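Local coordinates for DNA ligase (Aquifex aeolicus, PDB 3QWU), which probably joins nucleic acid ends in an ATP-dependent reaction, and binds adenosine and calcium in its nucleotidyltransferase-like domain, at residues A[106-109]-A[110-114]; A[88-92]-A[93-97]; A[315-318]-A[319-323]. All coordinates share one frame; numbering follows the deposited sequence. Where two conformers were deposited one is given.

Contact 1 of 3, residues A[106-109]-A[110-114]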
# COMPACT_ATOMS: atom_id res chain seq x y z
N PRO A 106 -0.35 31.84 0.68
CA PRO A 106 0.47 33.04 0.53
C PRO A 106 1.08 33.17 -0.87
O PRO A 106 1.27 34.27 -1.37
CB PRO A 106 1.58 32.87 1.59
CG PRO A 106 1.19 31.75 2.42
CD PRO A 106 0.19 30.92 1.71
N PHE A 107 1.37 32.05 -1.51
CA PHE A 107 1.92 32.10 -2.85
C PHE A 107 0.84 32.48 -3.85
O PHE A 107 1.01 33.47 -4.57
CB PHE A 107 2.57 30.77 -3.23
CG PHE A 107 2.84 30.62 -4.70
CD1 PHE A 107 3.94 31.21 -5.27
CD2 PHE A 107 2.00 29.88 -5.50
CE1 PHE A 107 4.21 31.04 -6.59
CE2 PHE A 107 2.24 29.74 -6.84
CZ PHE A 107 3.37 30.31 -7.38
N THR A 108 -0.24 31.71 -3.91
CA THR A 108 -1.35 31.98 -4.84
C THR A 108 -1.93 33.38 -4.63
O THR A 108 -2.16 34.09 -5.59
CB THR A 108 -2.51 30.93 -4.74
OG1 THR A 108 -1.97 29.61 -4.62
CG2 THR A 108 -3.53 31.05 -5.96
N THR A 109 -2.16 33.77 -3.39
CA THR A 109 -2.64 35.14 -3.09
C THR A 109 -1.66 36.25 -3.54
O THR A 109 -2.09 37.26 -4.07
CB THR A 109 -2.92 35.37 -1.59
OG1 THR A 109 -3.85 34.41 -1.16
CG2 THR A 109 -3.47 36.79 -1.33
N ASP A 110 -0.37 36.06 -3.30
CA ASP A 110 0.66 37.01 -3.77
C ASP A 110 0.63 37.15 -5.31
O ASP A 110 0.78 38.23 -5.87
CB ASP A 110 2.04 36.47 -3.34
CG ASP A 110 3.20 37.30 -3.86
OD1 ASP A 110 3.43 37.27 -5.08
OD2 ASP A 110 3.88 37.98 -3.06
N ARG A 111 0.46 36.06 -5.99
CA ARG A 111 0.58 36.09 -7.43
C ARG A 111 -0.73 36.31 -8.23
O ARG A 111 -0.67 36.36 -9.44
CB ARG A 111 1.27 34.83 -7.90
CG ARG A 111 2.66 34.63 -7.35
CD ARG A 111 3.62 35.69 -7.83
NE ARG A 111 3.61 35.76 -9.29
CZ ARG A 111 4.26 34.92 -10.08
NH1 ARG A 111 4.15 35.05 -11.38
NH2 ARG A 111 4.99 33.94 -9.58
N LEU A 112 -1.88 36.48 -7.55
CA LEU A 112 -3.16 36.74 -8.23
C LEU A 112 -3.09 37.76 -9.37
O LEU A 112 -3.60 37.52 -10.46
CB LEU A 112 -4.21 37.17 -7.20
CG LEU A 112 -4.77 36.05 -6.31
CD1 LEU A 112 -5.94 36.55 -5.38
CD2 LEU A 112 -5.21 34.85 -7.15
N PRO A 113 -2.43 38.90 -9.14
CA PRO A 113 -2.37 39.91 -10.22
C PRO A 113 -1.60 39.51 -11.48
O PRO A 113 -1.91 39.94 -12.58
CB PRO A 113 -1.71 41.13 -9.54
CG PRO A 113 -1.98 40.89 -8.00
CD PRO A 113 -1.87 39.40 -7.87
N ASP A 114 -0.64 38.63 -11.34
CA ASP A 114 -0.03 38.02 -12.49
C ASP A 114 -0.83 36.88 -13.08
O ASP A 114 -0.65 36.56 -14.26
CB ASP A 114 1.33 37.51 -12.11
CG ASP A 114 2.24 38.62 -11.69
OD1 ASP A 114 2.16 39.68 -12.34
OD2 ASP A 114 3.00 38.46 -10.72
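Asp110 opens the second turn of helix 106-115 by giving its N to Pro106 O (3.1 Å). Its carboxylate turns outward and ties the helix to the C-terminal region: OD1 takes the backbone N of Arg311 and OD2 that of Lys312 as well as Asn315 ND2. Arg111 N follows with a bond to Phe107 O (3.0 Å) and a weak one to Thr108 O. A chi1 of -61° sets CG of Arg111 beside its backbone N and over one face of the Phe107 ring, 4.0 Å from CE1, and the guanidinium stands almost at right angles to that ring. NH1 pairs with Asp151 and NH2 with Lys309 O, a second tie to the C-terminal region. Leu112 sets CG 3.3 Å from Thr108 O and brings CD2 to the methyl CG2 of Thr108. Bends at chi2 and chi3 carry Arg111 NE to Asp114 OD2, a salt bridge of 3.1 Å. A leucine in place of Arg111 would probably cost Asp151 its salt bridge and Asp114 the nearer of its cationic partners, and leave Lys309 O without this donor. These three partners hold the guanidinium's rotation while the aliphatic CG covers the ring.

Contact 2 of 3, residues A[88-92]-A[93-97]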
# COMPACT_ATOMS: atom_id res chain seq x y z
N ILE A 88 -10.93 31.53 -5.17
CA ILE A 88 -10.50 32.91 -5.14
C ILE A 88 -11.71 33.81 -4.93
O ILE A 88 -12.73 33.64 -5.61
CB ILE A 88 -9.75 33.33 -6.46
CG1 ILE A 88 -8.51 32.40 -6.72
CG2 ILE A 88 -9.31 34.79 -6.39
CD1 ILE A 88 -7.94 32.46 -8.17
N PHE A 89 -11.58 34.77 -4.02
CA PHE A 89 -12.69 35.67 -3.70
C PHE A 89 -12.26 37.06 -3.26
O PHE A 89 -11.12 37.29 -2.87
CB PHE A 89 -13.56 35.08 -2.59
CG PHE A 89 -12.85 34.90 -1.30
CD1 PHE A 89 -12.14 33.75 -1.05
CD2 PHE A 89 -12.90 35.87 -0.32
CE1 PHE A 89 -11.49 33.60 0.13
CE2 PHE A 89 -12.26 35.71 0.86
CZ PHE A 89 -11.55 34.58 1.10
N LYS A 90 -13.25 37.97 -3.23
CA LYS A 90 -13.05 39.35 -2.81
C LYS A 90 -13.54 39.58 -1.37
O LYS A 90 -14.63 39.16 -1.01
CB LYS A 90 -13.77 40.28 -3.78
CG LYS A 90 -13.19 41.67 -3.80
CD LYS A 90 -13.97 42.65 -4.66
CE LYS A 90 -13.36 44.05 -4.48
NZ LYS A 90 -13.97 45.08 -5.29
N TYR A 91 -12.72 40.23 -0.55
CA TYR A 91 -13.10 40.63 0.80
C TYR A 91 -12.64 42.08 0.97
O TYR A 91 -11.45 42.36 0.89
CB TYR A 91 -12.44 39.72 1.85
CG TYR A 91 -13.10 39.63 3.25
CD1 TYR A 91 -14.02 40.56 3.70
CD2 TYR A 91 -12.77 38.58 4.10
CE1 TYR A 91 -14.62 40.42 4.98
CE2 TYR A 91 -13.35 38.45 5.38
CZ TYR A 91 -14.27 39.36 5.81
OH TYR A 91 -14.79 39.17 7.06
N GLY A 92 -13.56 43.00 1.22
CA GLY A 92 -13.17 44.41 1.30
C GLY A 92 -12.64 44.87 -0.06
O GLY A 92 -13.31 44.65 -1.07
N ASP A 93 -11.46 45.48 -0.12
CA ASP A 93 -10.86 45.79 -1.44
C ASP A 93 -9.64 44.89 -1.73
O ASP A 93 -8.71 45.29 -2.42
CB ASP A 93 -10.48 47.29 -1.57
CG ASP A 93 -10.16 47.73 -3.07
OD1 ASP A 93 -10.94 47.38 -4.00
OD2 ASP A 93 -9.14 48.45 -3.31
N ASN A 94 -9.68 43.67 -1.21
CA ASN A 94 -8.60 42.71 -1.36
C ASN A 94 -9.13 41.46 -1.96
O ASN A 94 -10.31 41.21 -1.96
CB ASN A 94 -7.97 42.35 -0.02
CG ASN A 94 -7.40 43.55 0.67
OD1 ASN A 94 -6.56 44.26 0.10
ND2 ASN A 94 -7.86 43.80 1.89
N TYR A 95 -8.20 40.68 -2.48
CA TYR A 95 -8.49 39.43 -3.12
C TYR A 95 -7.64 38.37 -2.46
O TYR A 95 -6.47 38.62 -2.13
CB TYR A 95 -8.14 39.54 -4.59
CG TYR A 95 -8.68 40.79 -5.26
CD1 TYR A 95 -10.00 40.87 -5.67
CD2 TYR A 95 -7.83 41.88 -5.49
CE1 TYR A 95 -10.49 42.02 -6.31
CE2 TYR A 95 -8.30 43.03 -6.13
CZ TYR A 95 -9.63 43.11 -6.54
OH TYR A 95 -10.09 44.28 -7.17
N TYR A 96 -8.20 37.17 -2.31
CA TYR A 96 -7.51 36.09 -1.60
C TYR A 96 -7.76 34.78 -2.30
O TYR A 96 -8.76 34.59 -3.03
CB TYR A 96 -7.95 35.99 -0.15
CG TYR A 96 -7.84 37.29 0.62
CD1 TYR A 96 -6.67 37.62 1.34
CD2 TYR A 96 -8.90 38.19 0.65
CE1 TYR A 96 -6.58 38.80 2.06
CE2 TYR A 96 -8.81 39.38 1.36
CZ TYR A 96 -7.65 39.68 2.06
OH TYR A 96 -7.61 40.86 2.75
N ALA A 97 -6.84 33.85 -2.03
CA ALA A 97 -6.88 32.53 -2.69
C ALA A 97 -6.77 31.48 -1.61
O ALA A 97 -5.88 31.56 -0.76
CB ALA A 97 -5.71 32.40 -3.73
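Tyr96 O receives the N-H of Phe89 (3.0 Å, N-H...O angle 160°) and also a CA-H...O contact from Ile88 CA at 3.2 Å. The return bond, Tyr96 N to Phe89 O, completes this hydrogen-bonded antiparallel pair. Toward the turn, Tyr91 and Asn94 form the next such pair, with Tyr91 N bonded to Asn94 O and Asn94 N to Tyr91 O.

On the face carrying Phe89, Tyr91 and Tyr96, the chi1 of Phe89 (63°) places its ring between the backbone N and carbonyl carbon, where Tyr96 CB lies over one face, 4.1 Å from CZ. The Tyr96 ring reaches along the sheet to Tyr91, whose CB approaches CE2 to 3.7 Å. Phe46 and Phe49 meet the Phe89 ring, extending this aromatic cluster, and Tyr91 OH bonds to Asp48.

On the other face Lys90 and Tyr95 run alongside each other, pointing the same way. Along the extended lysine, Lys90 CG comes within 3.7 Å of Tyr95 CE1. Both polar ends converge on Asp122, whose OD1 takes a salt bridge from Lys90 NZ and a hydrogen bond with Tyr95 OH; Asp93 OD1, 4.0 Å from NZ, adds an opposite charge nearby. Further along, Ile88 CG1 meets Ala97 CB.

Strands 84-91 and 94-98 belong to a four-stranded antiparallel sheet with 127-134 and 153-161, in which 94-98 is outermost. Gly92, with a positive phi of 64°, and Asp93 make the turn from Tyr91 to Asn94, the tight connection of a classic two-residue type II' beta hairpin.

Contact 3 of 3, residues A[315-318]-A[319-323]; sequences NAIA and LLELL
With chi1 at -66° and an extended chain beyond CG, Glu321 sends its carboxylate back along the helix toward Ile317, whose CG2 stands anti to its own backbone N. The two side chains, one turn apart, meet obliquely: CG2 of Ile317 lies 4.0 Å from both CD and OE2 of Glu321, a loose van der Waals contact of a methyl with the carboxylate at an exposed position. Glu321 was modelled in two conformers, so this approach describes one of them.

Beneath the side chains runs the regular series of alpha-helical bonds, N of residue i+4 to O of residue i. Leu319 N binds Asn315 O (2.9 Å), Leu320 N binds Ala316 O nearly straight (171° at the hydrogen), Glu321 N binds Ile317 O, and Leu322 N binds Ala318 O (2.8 Å).

The leucines turn their branches outward to other parts of the fold. Leu319 packs against Phe310 of strand 303-310 and Leu346 of strand 343-352, while Leu320 and Leu323 share Val332 of strand 330-340 and Phe348 of strand 343-352. Helix 313-325 therefore lies against the strands of the C-terminal region. It also faces the RNA ligase family region, where Asn315 ND2 is hydrogen-bonded to Asp110 OD2 of helix 106-115, Leu319 touches the loop residues Pro139 and Tyr140, and Leu322 touches Phe103.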
# COMPACT_ATOMS: atom_id res chain seq x y z
N ASN A 315 5.63 37.15 1.87
CA ASN A 315 4.83 36.05 1.35
C ASN A 315 5.57 34.73 1.11
O ASN A 315 4.98 33.65 1.28
CB ASN A 315 4.12 36.47 0.06
CG ASN A 315 3.05 37.47 0.32
OD1 ASN A 315 2.54 37.54 1.43
ND2 ASN A 315 2.67 38.24 -0.71
N ALA A 316 6.85 34.82 0.76
CA ALA A 316 7.65 33.63 0.60
C ALA A 316 7.95 33.07 1.95
O ALA A 316 7.89 31.86 2.12
CB ALA A 316 8.91 33.92 -0.13
N ILE A 317 8.24 33.94 2.92
CA ILE A 317 8.49 33.50 4.30
C ILE A 317 7.21 32.88 4.84
O ILE A 317 7.26 31.80 5.41
CB ILE A 317 8.98 34.64 5.24
CG1 ILE A 317 10.44 35.01 4.91
CG2 ILE A 317 8.87 34.24 6.76
CD1 ILE A 317 11.51 34.04 5.46
N ALA A 318 6.06 33.53 4.62
CA ALA A 318 4.77 32.99 5.06
C ALA A 318 4.50 31.62 4.43
O ALA A 318 3.92 30.72 5.09
CB ALA A 318 3.64 33.96 4.76
N LEU A 319 4.91 31.44 3.17
CA LEU A 319 4.72 30.14 2.53
C LEU A 319 5.55 29.04 3.21
O LEU A 319 5.00 27.99 3.48
CB LEU A 319 5.00 30.17 1.02
CG LEU A 319 4.93 28.72 0.49
CD1 LEU A 319 3.45 28.31 0.25
CD2 LEU A 319 5.76 28.54 -0.73
N LEU A 320 6.85 29.26 3.44
CA LEU A 320 7.68 28.32 4.23
C LEU A 320 7.03 27.95 5.53
O LEU A 320 6.99 26.76 5.89
CB LEU A 320 9.07 28.89 4.57
CG LEU A 320 10.02 29.07 3.38
CD1 LEU A 320 11.27 29.79 3.80
CD2 LEU A 320 10.37 27.76 2.68
N GLU A 321 6.55 28.95 6.25
CA GLU A 321 5.95 28.70 7.57
C GLU A 321 4.64 27.90 7.41
O GLU A 321 4.37 26.97 8.20
CB GLU A 321 5.78 30.01 8.37
CG GLU A 321 7.17 30.66 8.74
CD GLU A 321 7.10 31.95 9.58
OE1 GLU A 321 6.05 32.64 9.60
OE2 GLU A 321 8.12 32.29 10.22
N LEU A 322 3.86 28.19 6.38
CA LEU A 322 2.68 27.34 6.12
C LEU A 322 3.08 25.86 5.88
O LEU A 322 2.53 24.95 6.49
CB LEU A 322 1.83 27.87 4.96
CG LEU A 322 0.59 26.98 4.75
CD1 LEU A 322 -0.21 26.91 6.09
CD2 LEU A 322 -0.28 27.39 3.54
N LEU A 323 4.05 25.63 5.02
CA LEU A 323 4.40 24.27 4.67
C LEU A 323 5.00 23.46 5.85
O LEU A 323 4.76 22.28 5.96
CB LEU A 323 5.29 24.25 3.42
CG LEU A 323 4.55 24.08 2.07
CD1 LEU A 323 3.35 24.91 1.97
CD2 LEU A 323 5.48 24.39 0.90

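Overall arrangement
From the N terminus, contact 2 comes first: its turn closes the hairpin of strands 84-91 and 94-98. Contact 1 follows on helix 106-115, and contact 3 much later on helix 313-325. The three stand in series, each a local contact along one continuous run, and none nests within or crosses another. Contact 1 lies between the others in space. Thr108 and Leu112 pack its helix on the hairpin and Thr109 is hydrogen-bonded to it, while Asp110 and Pro106 meet Asn315 and the turn after it. Contacts 2 and 3 do not touch, their nearest atoms being about 8 Å apart. Helix 106-115 thus bridges the hairpin of the RNA ligase family region and the C-terminal OB-clan region.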